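Local atomic coordinates of collagen adhesin (Enterococcus faecalis, PDB entry 2OKM), a protein that probably binds collagen as a cell-wall-attached surface adhesin, here represented by its N2 region, the collagen-binding subdomain. Residues E63-S68 with E73-G78. Numbering follows the deposited sequence.
Sequences ETKYIS and EQQGYG
Lys65 reaches from the strand to two side-chain oxygens just past the end of helix 69-74, those of Gln75 and Tyr77, and its ammonium group donates a hydrogen bond to each. NZ lies 2.7 Å from Gln75 OE1 and 2.8 Å from Tyr77 OH. The amide oxygen is met almost head-on, with a C=O...NZ angle of 168°, while the phenol is approached at the edge of its ring, near the ring plane. A bend at chi3 (69°) in the otherwise extended lysine chain carries CE past the phenol oxygen, 3.4 Å from Tyr77 OH, and places NZ between the two acceptors. Two bonds thus restrict the swing of the lysine end, and the positive charge would probably polarise both acceptors.

Ile67, two residues along the same strand side, sets its CD1 obliquely beside the Tyr77 ring, 3.9 Å from Tyr77 CE1. Its other branch, CG2, comes only loosely near the Gln75 amide, 4.3 Å from NE2. Ile67 and Tyr77 are both buried.

The backbones stay well apart, with Ile67 CA and Gln75 CA 9.7 Å from each other, so side chains alone bridge them. Helix 69-74, N-capped by Ser68, links the segments and ends in a Schellman motif with Gly76 as C-prime residue. Tyr77 also makes a cation-pi contact with Lys96 and, like Ile67, packs on Ile58 of the antiparallel partner strand 55-59. Within this strand-helix-strand connection of the collagen-binding domain, the contact ties strand 64-68 of one antiparallel sheet to the link between helix 69-74 and strand 78-82, an outermost strand of the other.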
# COMPACT_ATOMS: atom_id res chain seq x y z
N GLU A 63 -2.12 -20.06 -3.26
CA GLU A 63 -1.54 -19.56 -4.49
C GLU A 63 -0.84 -18.21 -4.39
O GLU A 63 -1.03 -17.46 -3.44
CB GLU A 63 -2.64 -19.47 -5.55
CG GLU A 63 -3.85 -18.65 -5.08
CD GLU A 63 -5.06 -18.75 -5.99
OE1 GLU A 63 -6.14 -18.29 -5.59
OE2 GLU A 63 -4.93 -19.28 -7.12
N THR A 64 -0.02 -17.94 -5.40
CA THR A 64 0.71 -16.69 -5.52
C THR A 64 0.18 -16.01 -6.78
O THR A 64 0.10 -16.63 -7.85
CB THR A 64 2.23 -16.94 -5.70
OG1 THR A 64 2.75 -17.53 -4.50
CG2 THR A 64 2.96 -15.64 -5.98
N LYS A 65 -0.22 -14.75 -6.66
CA LYS A 65 -0.75 -14.02 -7.81
C LYS A 65 -0.16 -12.61 -7.85
O LYS A 65 0.12 -12.01 -6.81
CB LYS A 65 -2.29 -13.93 -7.73
CG LYS A 65 -3.01 -15.29 -7.68
CD LYS A 65 -4.48 -15.18 -7.19
CE LYS A 65 -5.39 -14.48 -8.18
NZ LYS A 65 -6.83 -14.57 -7.78
N TYR A 66 0.04 -12.10 -9.06
CA TYR A 66 0.54 -10.75 -9.27
C TYR A 66 -0.44 -10.18 -10.29
O TYR A 66 -0.41 -10.56 -11.46
CB TYR A 66 1.96 -10.76 -9.84
CG TYR A 66 3.05 -11.08 -8.83
CD1 TYR A 66 3.86 -10.07 -8.30
CD2 TYR A 66 3.30 -12.40 -8.45
CE1 TYR A 66 4.89 -10.38 -7.40
CE2 TYR A 66 4.33 -12.71 -7.56
CZ TYR A 66 5.12 -11.70 -7.04
OH TYR A 66 6.16 -12.03 -6.19
N ILE A 67 -1.31 -9.29 -9.83
CA ILE A 67 -2.34 -8.72 -10.69
C ILE A 67 -2.40 -7.20 -10.71
O ILE A 67 -1.82 -6.53 -9.86
CB ILE A 67 -3.73 -9.27 -10.28
CG1 ILE A 67 -4.06 -8.84 -8.85
CG2 ILE A 67 -3.73 -10.79 -10.37
CD1 ILE A 67 -5.39 -9.36 -8.34
N SER A 68 -3.11 -6.67 -11.70
CA SER A 68 -3.27 -5.23 -11.87
C SER A 68 -4.37 -4.72 -10.97
O SER A 68 -5.09 -5.50 -10.34
CB SER A 68 -3.64 -4.91 -13.32
OG SER A 68 -4.92 -5.44 -13.62
N GLU A 73 -9.74 -5.34 -8.45
CA GLU A 73 -11.13 -4.97 -8.23
C GLU A 73 -12.11 -5.95 -8.86
O GLU A 73 -13.11 -6.32 -8.25
CB GLU A 73 -11.37 -3.55 -8.75
CG GLU A 73 -10.63 -2.50 -7.95
CD GLU A 73 -10.86 -1.09 -8.46
OE1 GLU A 73 -10.69 -0.14 -7.67
OE2 GLU A 73 -11.20 -0.94 -9.65
N GLN A 74 -11.82 -6.37 -10.09
CA GLN A 74 -12.69 -7.30 -10.80
C GLN A 74 -12.82 -8.64 -10.06
O GLN A 74 -13.88 -9.26 -10.06
CB GLN A 74 -12.15 -7.54 -12.22
CG GLN A 74 -13.10 -8.28 -13.16
CD GLN A 74 -13.27 -9.75 -12.81
OE1 GLN A 74 -12.29 -10.48 -12.69
NE2 GLN A 74 -14.52 -10.18 -12.64
N GLN A 75 -11.74 -9.07 -9.42
CA GLN A 75 -11.74 -10.33 -8.70
C GLN A 75 -12.27 -10.28 -7.27
O GLN A 75 -12.21 -11.27 -6.54
CB GLN A 75 -10.33 -10.94 -8.72
CG GLN A 75 -9.95 -11.45 -10.11
CD GLN A 75 -8.54 -11.99 -10.17
OE1 GLN A 75 -8.10 -12.72 -9.29
NE2 GLN A 75 -7.82 -11.64 -11.24
N GLY A 76 -12.78 -9.12 -6.86
CA GLY A 76 -13.35 -8.98 -5.54
C GLY A 76 -12.40 -8.88 -4.35
O GLY A 76 -12.77 -9.25 -3.24
N TYR A 77 -11.19 -8.38 -4.58
CA TYR A 77 -10.23 -8.24 -3.49
C TYR A 77 -10.41 -6.92 -2.75
O TYR A 77 -10.10 -6.82 -1.57
CB TYR A 77 -8.79 -8.29 -4.00
CG TYR A 77 -8.28 -9.67 -4.33
CD1 TYR A 77 -8.26 -10.13 -5.64
CD2 TYR A 77 -7.79 -10.51 -3.32
CE1 TYR A 77 -7.76 -11.39 -5.95
CE2 TYR A 77 -7.29 -11.78 -3.63
CZ TYR A 77 -7.28 -12.21 -4.94
OH TYR A 77 -6.77 -13.45 -5.26
N GLY A 78 -10.90 -5.91 -3.45
CA GLY A 78 -11.07 -4.62 -2.81
C GLY A 78 -11.35 -3.51 -3.79
O GLY A 78 -11.79 -3.75 -4.91